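Amidohydrolase (Thermotoga maritima, PDB 3OOQ) probably hydrolyses amide bonds in a small-molecule substrate, perhaps acting as an allantoinase. Local coordinates at residues T113-V118 / S130-R135; C142-P147 / L344-R349. One frame throughout, in Å; residues are numbered along the deposited sequence.

Interaction 1 of 2, residues T113-V118 / S130-R135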
ATOM      1  N   THR F 113      31.919 -34.927   0.157  1.00 21.49           N
ATOM      2  CA  THR F 113      31.451 -35.689  -0.997  1.00 22.16           C
ATOM      3  C   THR F 113      29.945 -35.942  -1.009  1.00 22.57           C
ATOM      4  O   THR F 113      29.355 -36.083  -2.074  1.00 24.08           O
ATOM      5  CB  THR F 113      32.190 -37.043  -1.109  1.00 22.94           C
ATOM      6  OG1 THR F 113      32.027 -37.768   0.116  1.00 23.02           O
ATOM      7  CG2 THR F 113      33.668 -36.828  -1.386  1.00 23.06           C
ATOM      8  N   SER F 114      29.331 -36.011   0.166  1.00 21.98           N
ATOM      9  CA  SER F 114      27.888 -36.300   0.294  1.00 22.17           C
ATOM     10  C   SER F 114      27.214 -35.307   1.237  1.00 21.68           C
ATOM     11  O   SER F 114      27.808 -34.891   2.227  1.00 21.64           O
ATOM     12  CB  SER F 114      27.657 -37.726   0.837  1.00 22.30           C
ATOM     13  OG  SER F 114      28.132 -38.719  -0.065  1.00 28.60           O
ATOM     14  N   VAL F 115      25.970 -34.949   0.938  1.00 20.87           N
ATOM     15  CA  VAL F 115      25.199 -34.050   1.792  1.00 20.64           C
ATOM     16  C   VAL F 115      23.728 -34.416   1.729  1.00 21.22           C
ATOM     17  O   VAL F 115      23.246 -34.957   0.727  1.00 21.41           O
ATOM     18  CB  VAL F 115      25.341 -32.533   1.363  1.00 20.71           C
ATOM     19  CG1 VAL F 115      26.806 -32.094   1.298  1.00 23.51           C
ATOM     20  CG2 VAL F 115      24.706 -32.303  -0.007  1.00 23.29           C
HETATM   21  N   MSE F 116      23.008 -34.121   2.796  1.00 23.05           N
HETATM   22  CA  MSE F 116      21.574 -33.992   2.652  1.00 25.64           C
HETATM   23  C   MSE F 116      21.201 -32.549   2.269  1.00 23.84           C
HETATM   24  O   MSE F 116      21.473 -31.593   3.004  1.00 22.66           O
HETATM   25  CB  MSE F 116      20.785 -34.445   3.871  1.00 30.44           C
HETATM   26  CG  MSE F 116      19.330 -34.733   3.431  1.00 20.94           C
HETATM   27 SE   MSE F 116      18.090 -35.040   4.772  1.00 39.63          SE
HETATM   28  CE  MSE F 116      18.370 -33.436   5.881  1.00 22.10           C
ATOM     29  N   ILE F 117      20.609 -32.412   1.086  1.00 22.71           N
ATOM     30  CA  ILE F 117      20.030 -31.154   0.675  1.00 21.96           C
ATOM     31  C   ILE F 117      18.621 -31.116   1.241  1.00 21.29           C
ATOM     32  O   ILE F 117      17.875 -32.106   1.171  1.00 21.60           O
ATOM     33  CB  ILE F 117      20.027 -30.976  -0.859  1.00 23.04           C
ATOM     34  CG1 ILE F 117      19.416 -32.202  -1.549  1.00 26.24           C
ATOM     35  CG2 ILE F 117      21.449 -30.675  -1.335  1.00 26.43           C
ATOM     36  CD1 ILE F 117      19.113 -32.035  -3.044  1.00 24.26           C
ATOM     37  N   VAL F 118      18.265 -29.978   1.825  1.00 20.67           N
ATOM     38  CA  VAL F 118      17.019 -29.845   2.569  1.00 20.01           C
ATOM     39  C   VAL F 118      16.485 -28.398   2.398  1.00 19.84           C
ATOM     40  O   VAL F 118      17.280 -27.463   2.236  1.00 19.87           O
ATOM     41  CB  VAL F 118      17.285 -30.251   4.048  1.00 20.33           C
ATOM     42  CG1 VAL F 118      18.250 -29.279   4.747  1.00 19.58           C
ATOM     43  CG2 VAL F 118      16.033 -30.432   4.844  1.00 19.42           C
ATOM     44  N   SER F 130      16.846 -34.879   0.571  1.00 19.06           N
ATOM     45  CA  SER F 130      17.403 -36.003  -0.164  1.00 19.58           C
ATOM     46  C   SER F 130      18.886 -36.036   0.120  1.00 20.64           C
ATOM     47  O   SER F 130      19.500 -34.990   0.268  1.00 21.26           O
ATOM     48  CB  SER F 130      17.228 -35.796  -1.680  1.00 19.56           C
ATOM     49  OG  SER F 130      15.878 -35.928  -2.084  1.00 28.64           O
ATOM     50  N   VAL F 131      19.480 -37.226   0.172  1.00 20.77           N
ATOM     51  CA  VAL F 131      20.928 -37.340   0.282  1.00 20.10           C
ATOM     52  C   VAL F 131      21.495 -37.514  -1.110  1.00 20.51           C
ATOM     53  O   VAL F 131      21.034 -38.352  -1.882  1.00 20.55           O
ATOM     54  CB  VAL F 131      21.375 -38.538   1.157  1.00 20.87           C
ATOM     55  CG1 VAL F 131      22.909 -38.552   1.269  1.00 18.21           C
ATOM     56  CG2 VAL F 131      20.712 -38.486   2.530  1.00 17.15           C
ATOM     57  N   ILE F 132      22.492 -36.710  -1.445  1.00 21.48           N
ATOM     58  CA  ILE F 132      23.102 -36.796  -2.754  1.00 22.59           C
ATOM     59  C   ILE F 132      24.616 -36.834  -2.622  1.00 22.74           C
ATOM     60  O   ILE F 132      25.176 -36.489  -1.574  1.00 21.87           O
ATOM     61  CB  ILE F 132      22.656 -35.619  -3.691  1.00 23.77           C
ATOM     62  CG1 ILE F 132      23.058 -34.253  -3.116  1.00 19.13           C
ATOM     63  CG2 ILE F 132      21.141 -35.648  -3.931  1.00 19.24           C
ATOM     64  CD1 ILE F 132      24.250 -33.637  -3.764  1.00 25.09           C
ATOM     65  N   LYS F 133      25.268 -37.257  -3.697  1.00 23.68           N
ATOM     66  CA  LYS F 133      26.723 -37.198  -3.796  1.00 24.24           C
ATOM     67  C   LYS F 133      27.067 -36.287  -4.953  1.00 24.01           C
ATOM     68  O   LYS F 133      26.297 -36.201  -5.899  1.00 24.15           O
ATOM     69  CB  LYS F 133      27.292 -38.571  -4.108  1.00 24.58           C
ATOM     70  CG  LYS F 133      27.106 -39.597  -3.038  1.00 25.91           C
ATOM     71  CD  LYS F 133      28.026 -40.770  -3.342  1.00 24.96           C
ATOM     72  CE  LYS F 133      27.682 -41.949  -2.488  1.00 25.88           C
ATOM     73  NZ  LYS F 133      28.714 -42.991  -2.675  1.00 25.40           N
ATOM     74  N   PHE F 134      28.228 -35.634  -4.884  1.00 23.84           N
ATOM     75  CA  PHE F 134      28.657 -34.698  -5.927  1.00 23.48           C
ATOM     76  C   PHE F 134      29.318 -35.447  -7.088  1.00 24.86           C
ATOM     77  O   PHE F 134      30.461 -35.159  -7.433  1.00 24.89           O
ATOM     78  CB  PHE F 134      29.642 -33.660  -5.356  1.00 22.30           C
ATOM     79  CG  PHE F 134      29.107 -32.857  -4.195  1.00 23.50           C
ATOM     80  CD1 PHE F 134      27.813 -32.325  -4.217  1.00 20.47           C
ATOM     81  CD2 PHE F 134      29.928 -32.574  -3.103  1.00 21.00           C
ATOM     82  CE1 PHE F 134      27.320 -31.573  -3.139  1.00 22.55           C
ATOM     83  CE2 PHE F 134      29.445 -31.820  -2.023  1.00 23.43           C
ATOM     84  CZ  PHE F 134      28.127 -31.315  -2.051  1.00 19.99           C
ATOM     85  N   ARG F 135      28.596 -36.400  -7.682  1.00 26.50           N
ATOM     86  CA  ARG F 135      29.166 -37.295  -8.685  1.00 28.97           C
ATOM     87  C   ARG F 135      28.925 -36.921 -10.154  1.00 29.83           C
ATOM     88  O   ARG F 135      29.620 -37.434 -11.028  1.00 30.68           O
ATOM     89  CB  ARG F 135      28.766 -38.772  -8.436  1.00 30.80           C
ATOM     90  CG  ARG F 135      27.311 -38.995  -8.046  1.00 45.77           C
ATOM     91  CD  ARG F 135      26.864 -40.455  -8.229  1.00 34.07           C
ATOM     92  NE  ARG F 135      26.955 -41.315  -7.044  1.00 45.72           N
ATOM     93  CZ  ARG F 135      25.925 -41.946  -6.462  1.00 35.43           C
ATOM     94  NH1 ARG F 135      24.688 -41.823  -6.921  1.00 45.38           N
ATOM     95  NH2 ARG F 135      26.140 -42.720  -5.403  1.00 45.55           N
TER
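V115 sets both methyls against I132 and F134. Its CG1 makes the nearest approach to the ring, 3.7 Å from F134 CZ, the two side chains crossing at about a right angle, whereas CG2 runs alongside I132, 4.0 Å from its CD1, and lies close to the ring as well. A chi1 of -55° tucks CG2 between the backbone N and the carbonyl carbon. Replacing F134 by alanine is likely to open a gap beside V115 and leave its methyls without their aromatic neighbour. I117 extends this face, with its CD1 4.2 Å from I132 CG2, and F97 and L312 add to it from outside. On the other face, selenomethionine M116 lays CG against V131 CG2 (4.1 Å). The polar edge begins where S114 OG rests beside K133 CG at 3.3 Å; the extended lysine carries NZ onward to D358, D360 and D381. Between the strands, V115 and I132 exchange two backbone hydrogen bonds, as do I117 and S130, and F134 N to T113 O (3.1 Å) ends the ladder at an inverse gamma turn. The antiparallel pairing thus satisfies buried peptide groups inside an apolar setting, while the lysine charge is delivered to a carboxylate cluster at the margin.

Interaction 2 of 2, residues C142-P147 / L344-R349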
ATOM      1  N   CYS F 142      23.127 -38.391  -8.971  1.00 29.45           N
ATOM      2  CA  CYS F 142      23.679 -37.942  -7.694  1.00 28.00           C
ATOM      3  C   CYS F 142      22.941 -38.552  -6.499  1.00 27.33           C
ATOM      4  O   CYS F 142      23.489 -38.607  -5.393  1.00 26.87           O
ATOM      5  CB  CYS F 142      23.632 -36.418  -7.580  1.00 26.96           C
ATOM      6  SG  CYS F 142      24.763 -35.562  -8.701  1.00 26.25           S
ATOM      7  N   ILE F 143      21.707 -38.989  -6.730  1.00 26.95           N
ATOM      8  CA  ILE F 143      20.821 -39.441  -5.654  1.00 27.38           C
ATOM      9  C   ILE F 143      21.366 -40.667  -4.919  1.00 28.14           C
ATOM     10  O   ILE F 143      21.741 -41.668  -5.543  1.00 28.67           O
ATOM     11  CB  ILE F 143      19.403 -39.754  -6.181  1.00 27.10           C
ATOM     12  CG1 ILE F 143      18.730 -38.479  -6.686  1.00 22.30           C
ATOM     13  CG2 ILE F 143      18.564 -40.434  -5.103  1.00 22.92           C
ATOM     14  CD1 ILE F 143      17.430 -38.727  -7.490  1.00 27.69           C
ATOM     15  N   VAL F 144      21.416 -40.570  -3.597  1.00 27.87           N
ATOM     16  CA  VAL F 144      21.704 -41.715  -2.731  1.00 28.21           C
ATOM     17  C   VAL F 144      20.432 -42.191  -2.021  1.00 28.01           C
ATOM     18  O   VAL F 144      20.176 -43.395  -1.918  1.00 28.04           O
ATOM     19  CB  VAL F 144      22.803 -41.377  -1.691  1.00 28.50           C
ATOM     20  CG1 VAL F 144      23.119 -42.575  -0.813  1.00 25.60           C
ATOM     21  CG2 VAL F 144      24.056 -40.902  -2.384  1.00 24.82           C
ATOM     22  N   LYS F 145      19.630 -41.246  -1.538  1.00 27.25           N
ATOM     23  CA  LYS F 145      18.435 -41.593  -0.787  1.00 26.59           C
ATOM     24  C   LYS F 145      17.444 -40.465  -0.931  1.00 25.16           C
ATOM     25  O   LYS F 145      17.711 -39.340  -0.510  1.00 23.91           O
ATOM     26  CB  LYS F 145      18.759 -41.811   0.700  1.00 27.01           C
ATOM     27  CG  LYS F 145      17.558 -42.221   1.504  1.00 32.16           C
ATOM     28  CD  LYS F 145      17.910 -42.478   2.952  1.00 29.40           C
ATOM     29  CE  LYS F 145      16.664 -42.859   3.730  1.00 33.20           C
ATOM     30  NZ  LYS F 145      16.974 -43.038   5.167  1.00 31.29           N
ATOM     31  N   ASP F 146      16.308 -40.777  -1.534  1.00 25.55           N
ATOM     32  CA  ASP F 146      15.278 -39.780  -1.776  1.00 26.58           C
ATOM     33  C   ASP F 146      13.916 -40.433  -1.664  1.00 26.68           C
ATOM     34  O   ASP F 146      13.666 -41.433  -2.350  1.00 27.12           O
ATOM     35  CB  ASP F 146      15.440 -39.203  -3.175  1.00 27.78           C
ATOM     36  CG  ASP F 146      14.305 -38.289  -3.555  1.00 41.15           C
ATOM     37  OD1 ASP F 146      14.123 -37.246  -2.899  1.00 28.70           O
ATOM     38  OD2 ASP F 146      13.594 -38.615  -4.518  1.00 28.82           O
ATOM     39  N   PRO F 147      13.028 -39.892  -0.802  1.00 25.56           N
ATOM     40  CA  PRO F 147      13.249 -38.800   0.167  1.00 24.38           C
ATOM     41  C   PRO F 147      14.029 -39.303   1.381  1.00 23.59           C
ATOM     42  O   PRO F 147      14.011 -40.501   1.660  1.00 24.28           O
ATOM     43  CB  PRO F 147      11.828 -38.430   0.597  1.00 24.50           C
ATOM     44  CG  PRO F 147      11.046 -39.712   0.439  1.00 29.15           C
ATOM     45  CD  PRO F 147      11.627 -40.359  -0.802  1.00 25.14           C
ATOM     46  N   LEU F 344      21.697 -40.330   8.842  1.00 20.81           N
ATOM     47  CA  LEU F 344      21.034 -40.427   7.547  1.00 20.71           C
ATOM     48  C   LEU F 344      20.557 -41.831   7.159  1.00 21.12           C
ATOM     49  O   LEU F 344      19.935 -42.000   6.109  1.00 21.06           O
ATOM     50  CB  LEU F 344      21.948 -39.844   6.452  1.00 20.73           C
ATOM     51  CG  LEU F 344      22.344 -38.364   6.591  1.00 22.70           C
ATOM     52  CD1 LEU F 344      23.424 -37.919   5.563  1.00 20.53           C
ATOM     53  CD2 LEU F 344      21.120 -37.478   6.489  1.00 20.70           C
ATOM     54  N   GLY F 345      20.840 -42.832   7.999  1.00 21.00           N
ATOM     55  CA  GLY F 345      20.501 -44.230   7.696  1.00 20.50           C
ATOM     56  C   GLY F 345      21.382 -44.854   6.618  1.00 20.73           C
ATOM     57  O   GLY F 345      20.969 -45.785   5.938  1.00 20.54           O
ATOM     58  N   LEU F 346      22.620 -44.377   6.498  1.00 21.08           N
ATOM     59  CA  LEU F 346      23.491 -44.724   5.383  1.00 21.89           C
ATOM     60  C   LEU F 346      24.921 -45.137   5.791  1.00 23.34           C
ATOM     61  O   LEU F 346      25.832 -45.149   4.949  1.00 23.17           O
ATOM     62  CB  LEU F 346      23.554 -43.531   4.396  1.00 21.65           C
ATOM     63  CG  LEU F 346      22.270 -43.233   3.610  1.00 20.38           C
ATOM     64  CD1 LEU F 346      22.364 -41.872   2.917  1.00 21.27           C
ATOM     65  CD2 LEU F 346      21.939 -44.349   2.608  1.00 21.52           C
ATOM     66  N   GLU F 347      25.121 -45.478   7.063  1.00 24.74           N
ATOM     67  CA  GLU F 347      26.444 -45.905   7.541  1.00 26.26           C
ATOM     68  C   GLU F 347      26.919 -47.249   6.947  1.00 26.13           C
ATOM     69  O   GLU F 347      28.071 -47.629   7.125  1.00 24.99           O
ATOM     70  CB  GLU F 347      26.511 -45.934   9.080  1.00 27.86           C
ATOM     71  CG  GLU F 347      25.861 -47.163   9.728  1.00 30.54           C
ATOM     72  CD  GLU F 347      24.349 -47.017   9.922  1.00 29.68           C
ATOM     73  OE1 GLU F 347      23.702 -46.213   9.201  1.00 30.29           O
ATOM     74  OE2 GLU F 347      23.809 -47.717  10.811  1.00 30.79           O
ATOM     75  N   ASP F 348      26.031 -47.959   6.250  1.00 26.99           N
ATOM     76  CA  ASP F 348      26.437 -49.148   5.495  1.00 28.38           C
ATOM     77  C   ASP F 348      27.103 -48.746   4.173  1.00 27.57           C
ATOM     78  O   ASP F 348      27.739 -49.574   3.521  1.00 27.06           O
ATOM     79  CB  ASP F 348      25.233 -50.067   5.222  1.00 30.68           C
ATOM     80  CG  ASP F 348      24.107 -49.342   4.477  1.00 22.36           C
ATOM     81  OD1 ASP F 348      23.521 -49.912   3.545  1.00 32.66           O
ATOM     82  OD2 ASP F 348      23.819 -48.176   4.810  1.00 32.30           O
ATOM     83  N   ARG F 349      26.969 -47.477   3.791  1.00 27.59           N
ATOM     84  CA  ARG F 349      27.417 -47.020   2.474  1.00 28.17           C
ATOM     85  C   ARG F 349      28.549 -45.991   2.481  1.00 26.33           C
ATOM     86  O   ARG F 349      29.493 -46.093   1.684  1.00 27.09           O
ATOM     87  CB  ARG F 349      26.230 -46.489   1.674  1.00 29.84           C
ATOM     88  CG  ARG F 349      25.365 -47.610   1.110  1.00 35.85           C
ATOM     89  CD  ARG F 349      24.327 -47.042   0.185  1.00 32.66           C
ATOM     90  NE  ARG F 349      24.942 -46.459  -1.008  1.00 35.48           N
ATOM     91  CZ  ARG F 349      24.254 -45.986  -2.042  1.00 34.13           C
ATOM     92  NH1 ARG F 349      22.923 -46.036  -2.033  1.00 34.91           N
ATOM     93  NH2 ARG F 349      24.896 -45.471  -3.086  1.00 34.49           N
TER
HETATM   94  O   HOH W   1      23.504 -44.383  -5.241  1.00 26.02           O
HETATM   95  O   HOH W   2      21.306 -45.133  -3.791  1.00 25.75           O
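V144 and R349 approach from opposite directions, and the valine lays CG1 over one face of the guanidinium, 3.6 Å above its plane and displaced toward the rim. With CG1 anti to the backbone N (chi1 -179°), this same methyl also touches L346, whose CD1 lies 3.9 Å from V144 CG1. The arginine chain bends at chi3 (66°) to bring its flat end beneath the valine. Two waters lie at the guanidinium edge, in its plane: one accepts from R349 NH2 at 2.8 Å and donates to I143 O, the other accepts from R349 NH1 and donates to V144 O at 2.8 Å. These waters hold the edge, and NH2 has a further partner in D358, a salt bridge, while V144 covers a face. K145, fully extended, reaches past L346 to place NZ 3.3 Å from L344 O, a long hydrogen bond in which the nitrogen stands above the carbonyl plane instead of on a lone pair. G345, just beyond, has positive phi and closes helix 338-343. The arrangement joins two recognised motifs: a classic beta bulge, in which V144 and K145 both face V131 and both point to the loop, and the Schellman motif ending the helix.

How the interactions relate
From the N terminus, strand 112-117 turns back into strand 125-133, and interaction 1 closes this short beta hairpin. The chain then passes through helix 139-142 and enters strand 143-153, which continues the sheet on the far edge of 125-133. Interaction 2 starts there and closes a much longer excursion of 196 residues, nearly half of them helical, bringing the loop after helix 338-343 onto the bulged strand start. The two contacts follow in series, neither nested nor crossed. They meet through strand 125-133: probable hydrogen bonds join K133 N to C142 O and V131 O to V144 N. D358 receives both K133 and R349, tying the hairpin and the late loop to one carboxylate.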